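Local coordinates for protein 2-hydroxymethyl glutarate dehydrogenase (Eubacterium barkeri, PDB 3CKY) that catalyses the NAD-dependent interconversion of 2-formylglutarate and (S)-2-hydroxymethylglutarate, a step in the fermentation of nicotinate, at residues 69-74 with 98-103; 83-88 with 115-120; 91-96 with 148-153; 194-199 with 293-298; 266-271 with 283-288. All coordinates share one frame; numbering follows the deposited sequence.

Contact 1: residues 69-74 with 98-103; sequences PNAGIV and SSVSPS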
# COMPACT_ATOMS: atom_id res chain seq x y z
N PRO A 69 -22.08 9.90 15.45
CA PRO A 69 -20.87 10.08 14.61
C PRO A 69 -19.92 8.89 14.51
O PRO A 69 -19.26 8.72 13.48
CB PRO A 69 -20.15 11.27 15.29
CG PRO A 69 -21.16 11.89 16.19
CD PRO A 69 -22.05 10.78 16.63
N ASN A 70 -19.81 8.08 15.56
CA ASN A 70 -18.93 6.91 15.54
C ASN A 70 -19.28 5.86 16.59
O ASN A 70 -20.16 6.08 17.43
CB ASN A 70 -17.47 7.35 15.68
CG ASN A 70 -17.22 8.14 16.95
OD1 ASN A 70 -17.38 7.62 18.05
ND2 ASN A 70 -16.83 9.40 16.79
N ALA A 71 -18.59 4.72 16.54
CA ALA A 71 -18.88 3.58 17.42
C ALA A 71 -18.65 3.91 18.90
O ALA A 71 -19.32 3.37 19.77
CB ALA A 71 -18.05 2.38 17.03
N GLY A 72 -17.68 4.78 19.17
CA GLY A 72 -17.40 5.21 20.53
C GLY A 72 -18.55 5.97 21.16
O GLY A 72 -18.87 5.76 22.33
N ILE A 73 -19.18 6.84 20.37
CA ILE A 73 -20.31 7.64 20.85
C ILE A 73 -21.56 6.77 20.96
O ILE A 73 -22.37 6.97 21.86
CB ILE A 73 -20.55 8.87 19.94
CG1 ILE A 73 -19.35 9.81 20.03
CG2 ILE A 73 -21.83 9.61 20.35
CD1 ILE A 73 -19.40 10.97 19.07
N VAL A 74 -21.72 5.82 20.04
CA VAL A 74 -22.80 4.83 20.14
C VAL A 74 -22.73 4.10 21.49
O VAL A 74 -23.73 4.03 22.20
CB VAL A 74 -22.75 3.81 18.96
CG1 VAL A 74 -23.72 2.66 19.20
CG2 VAL A 74 -23.05 4.53 17.63
N SER A 98 -26.21 4.98 12.35
CA SER A 98 -24.85 5.47 12.44
C SER A 98 -23.93 4.79 11.44
O SER A 98 -24.07 3.60 11.13
CB SER A 98 -24.28 5.24 13.84
OG SER A 98 -25.09 5.82 14.84
N SER A 99 -22.98 5.57 10.95
CA SER A 99 -21.97 5.06 10.06
C SER A 99 -20.86 4.34 10.86
O SER A 99 -19.86 4.95 11.25
CB SER A 99 -21.42 6.19 9.21
OG SER A 99 -20.48 5.68 8.30
N VAL A 100 -21.04 3.04 11.07
CA VAL A 100 -20.15 2.25 11.90
C VAL A 100 -19.87 0.87 11.29
O VAL A 100 -20.52 0.45 10.35
CB VAL A 100 -20.73 2.06 13.33
CG1 VAL A 100 -20.87 3.41 14.05
CG2 VAL A 100 -22.07 1.32 13.28
N SER A 101 -18.85 0.19 11.82
CA SER A 101 -18.53 -1.16 11.36
C SER A 101 -19.60 -2.15 11.82
O SER A 101 -20.23 -1.94 12.85
CB SER A 101 -17.17 -1.59 11.90
OG SER A 101 -17.22 -1.70 13.31
N PRO A 102 -19.80 -3.23 11.04
CA PRO A 102 -20.69 -4.31 11.46
C PRO A 102 -20.40 -4.81 12.88
O PRO A 102 -21.34 -5.02 13.65
CB PRO A 102 -20.42 -5.41 10.43
CG PRO A 102 -19.94 -4.71 9.22
CD PRO A 102 -19.22 -3.49 9.70
N SER A 103 -19.13 -4.98 13.21
CA SER A 103 -18.72 -5.49 14.52
C SER A 103 -19.20 -4.58 15.64
O SER A 103 -19.65 -5.06 16.67
CB SER A 103 -17.19 -5.63 14.58
OG SER A 103 -16.59 -4.35 14.55
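V100 reaches from the loop that leads into helix 102-114 to the first turn of the helix that begins at A71, and one methyl does nearly all the touching. Its CB is only the stem, too far back to meet the other segment. Beyond it the branch CG1, anti to the carbonyl carbon with chi1 -63°, comes up against the backbone where N70 passes into A71: V100 CG1 lies 3.6 Å from A71 N and 3.9 Å from N70 C. The same methyl is also 4.2 Å from A71 CB and 4.3 Å from V74 CG2, so one carbon touches both the start of the helix and two of its side chains. V74 CG2 in turn rests on the hydroxyl end of S98, 3.7 Å from S98 OG. That hydroxyl is itself tied by hydrogen bonds to D96 OD1 and to L68 N, which fixes the surface offered to the valine. N70 is the N-cap: its OD1 accepts from I73 N at 3.0 Å, the N-H pointing at it with an angle of 149°. S99, an NAD(+)-binding residue by similarity, lies beside K243, whose NZ is hydrogen-bonded to P69 O. The contact thus sits just beyond strand 93-96; helix 102-114 packs on A71 through S104, on V74 through M108 and on V100 through T105, and helix 238-255 meets S99 through D244 and L247.

Contact 2: residues 83-88 with 115-120; sequences GVLSAC and KGIDYV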
# COMPACT_ATOMS: atom_id res chain seq x y z
N GLY A 83 -27.41 4.74 30.35
CA GLY A 83 -27.54 4.66 28.90
C GLY A 83 -28.96 4.45 28.41
O GLY A 83 -29.88 4.23 29.19
N VAL A 84 -29.12 4.53 27.09
CA VAL A 84 -30.41 4.30 26.43
C VAL A 84 -30.91 2.87 26.67
O VAL A 84 -32.09 2.68 26.97
CB VAL A 84 -30.32 4.62 24.91
CG1 VAL A 84 -31.50 4.02 24.14
CG2 VAL A 84 -30.24 6.12 24.70
N LEU A 85 -30.01 1.90 26.56
CA LEU A 85 -30.36 0.48 26.75
C LEU A 85 -31.01 0.20 28.10
O LEU A 85 -32.01 -0.52 28.17
CB LEU A 85 -29.12 -0.41 26.56
CG LEU A 85 -28.86 -1.06 25.18
CD1 LEU A 85 -29.69 -0.46 24.07
CD2 LEU A 85 -27.38 -1.02 24.83
N SER A 86 -30.45 0.77 29.17
CA SER A 86 -30.98 0.55 30.51
C SER A 86 -32.39 1.13 30.69
O SER A 86 -33.15 0.66 31.55
CB SER A 86 -30.04 1.14 31.57
OG SER A 86 -30.03 2.55 31.53
N ALA A 87 -32.74 2.13 29.89
CA ALA A 87 -34.04 2.81 30.00
C ALA A 87 -35.11 2.26 29.04
O ALA A 87 -36.26 2.68 29.11
CB ALA A 87 -33.87 4.30 29.78
N CYS A 88 -34.73 1.35 28.15
CA CYS A 88 -35.68 0.73 27.23
C CYS A 88 -36.44 -0.40 27.90
O CYS A 88 -35.87 -1.16 28.68
CB CYS A 88 -34.97 0.13 26.02
SG CYS A 88 -34.26 1.32 24.90
N LYS A 115 -30.94 -7.70 27.49
CA LYS A 115 -32.00 -6.86 28.07
C LYS A 115 -33.33 -7.02 27.32
O LYS A 115 -34.29 -6.28 27.58
CB LYS A 115 -31.58 -5.39 28.05
CG LYS A 115 -30.31 -5.09 28.82
CD LYS A 115 -29.94 -3.62 28.74
CE LYS A 115 -29.09 -3.18 29.93
NZ LYS A 115 -28.49 -1.83 29.71
N GLY A 116 -33.39 -7.96 26.39
CA GLY A 116 -34.59 -8.18 25.59
C GLY A 116 -34.84 -7.09 24.56
O GLY A 116 -35.96 -6.95 24.06
N ILE A 117 -33.81 -6.32 24.23
CA ILE A 117 -33.92 -5.22 23.28
C ILE A 117 -33.36 -5.65 21.93
O ILE A 117 -32.27 -6.22 21.86
CB ILE A 117 -33.15 -3.97 23.77
CG1 ILE A 117 -33.68 -3.51 25.13
CG2 ILE A 117 -33.24 -2.84 22.73
CD1 ILE A 117 -32.74 -2.59 25.87
N ASP A 118 -34.10 -5.38 20.86
CA ASP A 118 -33.63 -5.68 19.51
C ASP A 118 -32.83 -4.49 18.98
O ASP A 118 -33.28 -3.35 19.07
CB ASP A 118 -34.80 -5.98 18.57
CG ASP A 118 -35.50 -7.27 18.92
OD1 ASP A 118 -34.80 -8.27 19.16
OD2 ASP A 118 -36.76 -7.28 18.96
N TYR A 119 -31.63 -4.76 18.46
CA TYR A 119 -30.74 -3.72 17.96
C TYR A 119 -30.44 -3.96 16.48
O TYR A 119 -29.87 -4.99 16.12
CB TYR A 119 -29.44 -3.71 18.77
CG TYR A 119 -28.71 -2.39 18.72
CD1 TYR A 119 -28.83 -1.47 19.76
CD2 TYR A 119 -27.91 -2.05 17.62
CE1 TYR A 119 -28.18 -0.25 19.72
CE2 TYR A 119 -27.24 -0.82 17.58
CZ TYR A 119 -27.39 0.08 18.63
OH TYR A 119 -26.74 1.29 18.62
N VAL A 120 -30.82 -3.01 15.62
CA VAL A 120 -30.70 -3.21 14.18
C VAL A 120 -29.92 -2.08 13.52
O VAL A 120 -30.14 -0.90 13.82
CB VAL A 120 -32.09 -3.39 13.48
CG1 VAL A 120 -33.09 -4.06 14.42
CG2 VAL A 120 -32.64 -2.06 12.99
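I117 and K115 reach toward the short, weakly bonded helix 84-87 with the same first torsion: in each the gamma carbon on the main branch stands anti to the carbonyl carbon, chi1 -59°. For I117 this carries CD1 to the end of that helix, where it lies 3.2 Å from L85 O and 3.5 Å from C88 CB, a tight fit against a carbonyl that receives a weak backbone bond from C88 N. L85 meets the same methyl from another direction, its CD1 4.1 Å from I117 CD1, the two side chains passing at a slant; a chi1 of -96° leaves L85 away from a staggered setting. K115, extended beyond CG, runs alongside L85, with CD 4.0 Å from L85 CB and NZ 3.5 Å from that same CB. K115 NZ also comes within 3.3 Å of S86 N, but both are donors and no bond joins them. With an alanine in place of this lysine, L85 CB would probably lose its cover on this side and a gap would open beside it. S86 OG, for its part, donates to G83 O at 2.9 Å. G116, at positive phi, is the C-prime residue of the Schellman motif ending helix 102-114, and strand 118-125 starts two residues on, after I117. Segment 83-88 packs on helix 71-79 through M78 and on helix 102-114 through V111, while I94 of strand 93-96 touches both C88 and I117.

Contact 3: residues 91-96 with 148-153; sequences GTVIVD and EKIQPV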
# COMPACT_ATOMS: atom_id res chain seq x y z
N GLY A 91 -38.44 -5.72 24.34
CA GLY A 91 -39.20 -5.75 23.09
C GLY A 91 -39.07 -4.48 22.26
O GLY A 91 -39.58 -4.40 21.15
N THR A 92 -38.39 -3.47 22.82
CA THR A 92 -38.12 -2.23 22.11
C THR A 92 -37.08 -2.52 21.05
O THR A 92 -36.18 -3.34 21.26
CB THR A 92 -37.60 -1.13 23.07
OG1 THR A 92 -38.56 -0.90 24.11
CG2 THR A 92 -37.35 0.17 22.32
N VAL A 93 -37.22 -1.87 19.90
CA VAL A 93 -36.26 -2.00 18.81
C VAL A 93 -35.47 -0.70 18.66
O VAL A 93 -36.07 0.38 18.57
CB VAL A 93 -36.95 -2.31 17.46
CG1 VAL A 93 -35.91 -2.53 16.36
CG2 VAL A 93 -37.86 -3.53 17.59
N ILE A 94 -34.14 -0.80 18.66
CA ILE A 94 -33.27 0.33 18.36
C ILE A 94 -32.84 0.24 16.90
O ILE A 94 -32.37 -0.81 16.47
CB ILE A 94 -31.98 0.33 19.21
CG1 ILE A 94 -32.29 0.13 20.71
CG2 ILE A 94 -31.19 1.61 18.97
CD1 ILE A 94 -33.14 1.22 21.33
N VAL A 95 -33.02 1.32 16.15
CA VAL A 95 -32.61 1.38 14.75
C VAL A 95 -31.45 2.35 14.62
O VAL A 95 -31.65 3.56 14.62
CB VAL A 95 -33.76 1.81 13.84
CG1 VAL A 95 -33.29 1.85 12.39
CG2 VAL A 95 -34.96 0.87 14.00
N ASP A 96 -30.25 1.79 14.54
CA ASP A 96 -29.01 2.56 14.50
C ASP A 96 -28.61 2.85 13.05
O ASP A 96 -28.25 1.94 12.31
CB ASP A 96 -27.90 1.80 15.23
CG ASP A 96 -26.70 2.68 15.55
OD1 ASP A 96 -26.62 3.83 15.08
OD2 ASP A 96 -25.82 2.19 16.28
N GLU A 148 -39.72 -7.46 9.71
CA GLU A 148 -41.17 -7.34 9.48
C GLU A 148 -41.80 -6.39 10.49
O GLU A 148 -42.68 -5.60 10.16
CB GLU A 148 -41.85 -8.71 9.56
CG GLU A 148 -41.49 -9.66 8.43
CD GLU A 148 -41.94 -11.08 8.69
OE1 GLU A 148 -41.26 -12.00 8.20
OE2 GLU A 148 -42.98 -11.29 9.38
N LYS A 149 -41.33 -6.49 11.73
CA LYS A 149 -41.79 -5.62 12.81
C LYS A 149 -41.60 -4.14 12.44
O LYS A 149 -42.54 -3.37 12.50
CB LYS A 149 -41.03 -5.95 14.10
CG LYS A 149 -41.68 -5.47 15.38
CD LYS A 149 -41.19 -6.30 16.58
CE LYS A 149 -41.86 -5.87 17.88
NZ LYS A 149 -41.60 -6.82 19.01
N ILE A 150 -40.40 -3.77 12.01
CA ILE A 150 -40.07 -2.36 11.78
C ILE A 150 -40.34 -1.86 10.37
O ILE A 150 -40.43 -0.66 10.16
CB ILE A 150 -38.61 -2.03 12.19
CG1 ILE A 150 -37.59 -2.71 11.28
CG2 ILE A 150 -38.38 -2.42 13.66
CD1 ILE A 150 -36.17 -2.33 11.58
N GLN A 151 -40.51 -2.77 9.41
CA GLN A 151 -40.65 -2.42 7.99
C GLN A 151 -41.72 -1.36 7.66
O GLN A 151 -41.45 -0.44 6.90
CB GLN A 151 -40.88 -3.70 7.15
CG GLN A 151 -41.08 -3.48 5.65
CD GLN A 151 -42.51 -3.13 5.28
OE1 GLN A 151 -43.47 -3.61 5.88
NE2 GLN A 151 -42.66 -2.28 4.27
N PRO A 152 -42.93 -1.49 8.23
CA PRO A 152 -43.97 -0.47 7.98
C PRO A 152 -43.58 0.96 8.39
O PRO A 152 -43.92 1.92 7.70
CB PRO A 152 -45.16 -0.97 8.81
CG PRO A 152 -44.93 -2.42 8.99
CD PRO A 152 -43.44 -2.57 9.10
N VAL A 153 -42.87 1.10 9.50
CA VAL A 153 -42.36 2.40 9.94
C VAL A 153 -41.24 2.88 9.01
O VAL A 153 -41.21 4.04 8.61
CB VAL A 153 -41.87 2.34 11.42
CG1 VAL A 153 -41.20 3.65 11.83
CG2 VAL A 153 -43.03 2.03 12.34
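Strand 93-96 of the Rossmann-type sheet, parallel to both its neighbours, is covered on one face by helix 144-157, and V93 and V95 meet I150 there. The axes of strand 93-96 and helix 148-153 pass 10.6 Å apart with a crossing angle of -60°, so the helix runs slanted over the strand and mainly one of its side chains, I150, spans the gap. Its CG1 stands between the backbone N and the carbonyl carbon, chi1 68°, which spreads the two branches over the two inward valines at alternate positions. The I150 CG2 branch settles on V93, 3.7 Å from V93 CG1 and 4.1 Å from both V93 CB and V93 CG2. The other branch ends in CD1, which meets V95 CG2 tip to tip at 4.2 Å. K149, stretched out along its whole length, skirts the rim: its CD is 4.4 Å from V93 CG2, and its NZ stops 3.8 Å from G91 O, too long for a direct hydrogen bond. The helix is kinked at P152, whose ring nitrogen has no hydrogen to give, and V153 N makes only a weak bond to I150 O. Strand 93-96 lies between strands 63-66 and 118-125. On the helix-covered face V120 touches both V93 and I150, A122 touches V95, and I63 meets V153; T92, I94 and D96 point to the opposite face, where I94 and D96 pack on helix 71-79.

Contact 4: residues 194-199 with 293-298; sequences LGVKCG and TGVSVS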
# COMPACT_ATOMS: atom_id res chain seq x y z
N LEU A 194 -2.44 11.67 -15.66
CA LEU A 194 -1.65 10.95 -16.66
C LEU A 194 -2.07 11.33 -18.07
O LEU A 194 -1.22 11.63 -18.91
CB LEU A 194 -1.81 9.44 -16.48
CG LEU A 194 -1.00 8.52 -17.44
CD1 LEU A 194 0.51 8.71 -17.30
CD2 LEU A 194 -1.38 7.06 -17.27
N GLY A 195 -3.38 11.32 -18.32
CA GLY A 195 -3.96 11.63 -19.62
C GLY A 195 -3.59 13.01 -20.08
O GLY A 195 -3.16 13.17 -21.21
N VAL A 196 -3.75 13.99 -19.19
CA VAL A 196 -3.39 15.37 -19.51
C VAL A 196 -1.90 15.45 -19.83
O VAL A 196 -1.51 15.99 -20.85
CB VAL A 196 -3.79 16.37 -18.39
CG1 VAL A 196 -3.19 17.78 -18.68
CG2 VAL A 196 -5.32 16.45 -18.28
N LYS A 197 -1.08 14.85 -18.98
CA LYS A 197 0.36 14.83 -19.23
C LYS A 197 0.71 14.22 -20.60
O LYS A 197 1.67 14.66 -21.24
CB LYS A 197 1.07 14.06 -18.13
CG LYS A 197 2.59 14.10 -18.24
CD LYS A 197 3.12 15.48 -17.87
CE LYS A 197 4.62 15.59 -18.05
NZ LYS A 197 5.22 16.25 -16.84
N CYS A 198 -0.06 13.22 -21.03
CA CYS A 198 0.09 12.64 -22.37
C CYS A 198 -0.64 13.41 -23.48
O CYS A 198 -0.73 12.92 -24.59
CB CYS A 198 -0.42 11.20 -22.39
SG CYS A 198 0.40 10.05 -21.24
N GLY A 199 -1.17 14.60 -23.18
CA GLY A 199 -1.72 15.50 -24.20
C GLY A 199 -3.19 15.36 -24.47
O GLY A 199 -3.66 15.84 -25.48
N THR A 293 2.96 17.49 -9.54
CA THR A 293 3.44 17.30 -10.92
C THR A 293 3.51 18.59 -11.76
O THR A 293 4.23 18.64 -12.75
CB THR A 293 2.52 16.27 -11.69
OG1 THR A 293 1.17 16.76 -11.82
CG2 THR A 293 2.54 14.88 -11.01
N GLY A 294 2.75 19.62 -11.34
CA GLY A 294 2.52 20.79 -12.14
C GLY A 294 1.52 20.57 -13.25
O GLY A 294 1.30 21.44 -14.06
N VAL A 295 0.91 19.39 -13.31
CA VAL A 295 -0.09 19.12 -14.34
C VAL A 295 -1.41 19.74 -13.92
O VAL A 295 -1.83 19.65 -12.75
CB VAL A 295 -0.24 17.60 -14.62
CG1 VAL A 295 -1.41 17.34 -15.55
CG2 VAL A 295 1.06 17.04 -15.20
N SER A 296 -2.05 20.41 -14.88
CA SER A 296 -3.34 21.04 -14.65
C SER A 296 -4.45 20.24 -15.33
O SER A 296 -4.44 20.07 -16.54
CB SER A 296 -3.35 22.48 -15.17
OG SER A 296 -4.64 23.04 -14.96
N VAL A 297 -5.37 19.73 -14.52
CA VAL A 297 -6.55 19.03 -15.00
C VAL A 297 -7.78 19.85 -14.63
O VAL A 297 -8.60 20.20 -15.50
CB VAL A 297 -6.67 17.61 -14.38
CG1 VAL A 297 -7.88 16.88 -14.95
CG2 VAL A 297 -5.41 16.81 -14.60
N SER A 298 -7.92 20.15 -13.34
CA SER A 298 -9.13 20.80 -12.84
C SER A 298 -9.18 22.22 -13.37
O SER A 298 -8.15 22.85 -13.53
CB SER A 298 -9.21 20.78 -11.29
OG SER A 298 -8.21 21.58 -10.66
O HOH W 1 4.25 19.06 -15.64
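V196, V295 and V297 form the core of the apolar part of this contact between the end of helix 169-197 and the tail that follows helix 286-293. V196 CG1 and V295 CG1 are each anti to their own backbone N, chi1 171° and 173°, and the two side chains pass side by side, pointing opposite ways, with these methyls 3.6 Å apart. The second branch of V196 crosses V297 obliquely, CG2 to CG2 at 3.7 Å. Between them, V196 CG1 lies 3.4 Å from S296 O. An alanine in place of V196 would probably cost V295 and V297 these methyl contacts and open a gap between them. The aliphatic part of K197 joins the apolar group: its bent chain passes V295 at about a right angle, CD 3.7 Å from V295 CG2. The polar links include a water bridge. One water accepts from K197 NZ at 3.2 Å and donates to T293 O at 2.9 Å; K197 NZ also makes a weak bond to G255 O of the second subunit. T293 OG1 accepts from V295 N at 3.0 Å, while E290 OE1 holds V297 N and S298 N. A Schellman motif with G199 as C-prime residue ends one helix; an ST turn at T293 lies where the chain leaves the other. The C-terminal tail thereby comes back onto the long helix that leads out of the Rossmann domain, in the helical C-terminal domain.

Contact 5: residues 266-271 with 283-288; sequences TQIFEG and SAVIKV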
# COMPACT_ATOMS: atom_id res chain seq x y z
N THR A 266 -7.06 5.27 0.86
CA THR A 266 -7.14 5.97 2.14
C THR A 266 -5.97 6.94 2.32
O THR A 266 -6.16 8.10 2.74
CB THR A 266 -7.23 4.96 3.31
OG1 THR A 266 -8.33 4.06 3.08
CG2 THR A 266 -7.38 5.66 4.68
N GLN A 267 -4.77 6.48 1.98
CA GLN A 267 -3.57 7.29 2.15
C GLN A 267 -3.47 8.44 1.14
O GLN A 267 -2.96 9.51 1.45
CB GLN A 267 -2.31 6.40 2.11
CG GLN A 267 -2.21 5.41 3.24
CD GLN A 267 -2.46 6.00 4.64
OE1 GLN A 267 -3.09 5.36 5.49
NE2 GLN A 267 -1.97 7.20 4.88
N ILE A 268 -3.99 8.21 -0.06
CA ILE A 268 -4.07 9.26 -1.06
C ILE A 268 -5.04 10.37 -0.61
O ILE A 268 -4.72 11.55 -0.69
CB ILE A 268 -4.49 8.68 -2.45
CG1 ILE A 268 -3.41 7.70 -2.95
CG2 ILE A 268 -4.68 9.82 -3.50
CD1 ILE A 268 -3.86 6.86 -4.14
N PHE A 269 -6.21 9.99 -0.11
CA PHE A 269 -7.13 10.96 0.47
C PHE A 269 -6.57 11.64 1.73
O PHE A 269 -6.91 12.79 2.00
CB PHE A 269 -8.49 10.34 0.79
CG PHE A 269 -9.37 10.16 -0.40
CD1 PHE A 269 -9.93 11.27 -1.03
CD2 PHE A 269 -9.64 8.90 -0.89
CE1 PHE A 269 -10.78 11.11 -2.13
CE2 PHE A 269 -10.47 8.73 -1.98
CZ PHE A 269 -11.05 9.85 -2.61
N GLU A 270 -5.73 10.93 2.49
CA GLU A 270 -5.04 11.57 3.61
C GLU A 270 -4.11 12.68 3.13
O GLU A 270 -3.98 13.71 3.78
CB GLU A 270 -4.24 10.55 4.45
CG GLU A 270 -3.71 11.12 5.75
CD GLU A 270 -4.82 11.70 6.62
OE1 GLU A 270 -5.65 10.92 7.13
OE2 GLU A 270 -4.87 12.94 6.77
N GLY A 271 -3.45 12.45 1.99
CA GLY A 271 -2.65 13.50 1.35
C GLY A 271 -3.47 14.76 1.09
O GLY A 271 -3.02 15.88 1.38
N SER A 283 -13.46 14.79 -4.80
CA SER A 283 -12.78 14.77 -6.09
C SER A 283 -11.61 15.75 -6.14
O SER A 283 -10.74 15.65 -7.02
CB SER A 283 -13.76 15.07 -7.24
OG SER A 283 -14.38 16.34 -7.11
N ALA A 284 -11.59 16.70 -5.19
CA ALA A 284 -10.45 17.61 -5.00
C ALA A 284 -9.17 16.87 -4.65
O ALA A 284 -8.11 17.44 -4.69
CB ALA A 284 -10.76 18.66 -3.92
N VAL A 285 -9.25 15.59 -4.33
CA VAL A 285 -8.03 14.77 -4.11
C VAL A 285 -7.08 14.79 -5.34
O VAL A 285 -5.87 14.64 -5.19
CB VAL A 285 -8.39 13.32 -3.71
CG1 VAL A 285 -8.89 12.52 -4.92
CG2 VAL A 285 -7.22 12.64 -3.03
N ILE A 286 -7.64 15.02 -6.54
CA ILE A 286 -6.84 15.21 -7.75
C ILE A 286 -5.75 16.31 -7.58
O ILE A 286 -4.67 16.22 -8.16
CB ILE A 286 -7.73 15.52 -9.01
CG1 ILE A 286 -6.93 15.28 -10.29
CG2 ILE A 286 -8.25 16.98 -8.99
CD1 ILE A 286 -7.76 15.25 -11.58
N LYS A 287 -6.06 17.34 -6.79
CA LYS A 287 -5.11 18.42 -6.48
C LYS A 287 -3.81 17.92 -5.84
O LYS A 287 -2.77 18.56 -5.99
CB LYS A 287 -5.75 19.43 -5.56
CG LYS A 287 -6.90 20.22 -6.16
CD LYS A 287 -7.38 21.27 -5.15
CE LYS A 287 -8.67 21.89 -5.58
NZ LYS A 287 -9.04 23.04 -4.69
N VAL A 288 -3.87 16.79 -5.13
CA VAL A 288 -2.64 16.12 -4.65
C VAL A 288 -1.61 15.89 -5.78
O VAL A 288 -0.44 16.22 -5.63
CB VAL A 288 -2.91 14.76 -3.96
CG1 VAL A 288 -1.58 14.05 -3.64
CG2 VAL A 288 -3.75 14.95 -2.70
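The F269 ring meets V285 obliquely, and the two side chains cross at about a right angle. This is helix-to-helix packing in the all-helical C-terminal domain: helix 260-274 lies against the start of helix 286-293 and the 3-10 turn before it. One side of the ring does the work: F269 CD1 is 3.6 Å from V285 CG2, CE1 is 3.6 Å from V285 CB, and CZ comes last, 4.1 Å from V285 CG1. The ring is buried, with L245 of helix 238-255 and M185 of helix 169-197 among its neighbours. F269 starts out away from the partner segment, and a chi1 of -78°, with CG anti to the carbonyl carbon, brings the ring back to V285. V285 splits its methyls: CG1 is near CE1 and CZ of the ring, while CG2 lies between F269 CD1 and I268, whose CG2 it meets at 3.8 Å; the same V285 methyl also lies 3.6 Å from I268 O. Other subunits add to the packing, with P260 of the second subunit on I268 and M292 of the third subunit on V288. One turn on from V285, V288 lies against G271, which has no side chain, its CG2 resting 3.8 Å from the carbonyl carbon G271 C.

How the contacts relate
Contacts 1, 2 and 3 all lie in the N-terminal Rossmann domain and interlock along the chain, their segments alternating between residues 69 and 153. Contacts 2 and 3, centres about 12 Å apart, lie on neighbouring strands of one sheet; D118 O and I94 N pair there, and Y119 OH meets D96 OD2. Contact 1, its centre about 16 Å from that of contact 2, joins both through V74. Contacts 4 and 5 follow in the helical C-terminal domain, contact 5 nested in the loop that contact 4 closes, and V297 touches I286 between them. The centres of contacts 2 and 4 are about 55 Å apart, spanning the Rossmann domain, which probably holds most of the NAD(+) site, and the helical domain, with contact 1 near the middle.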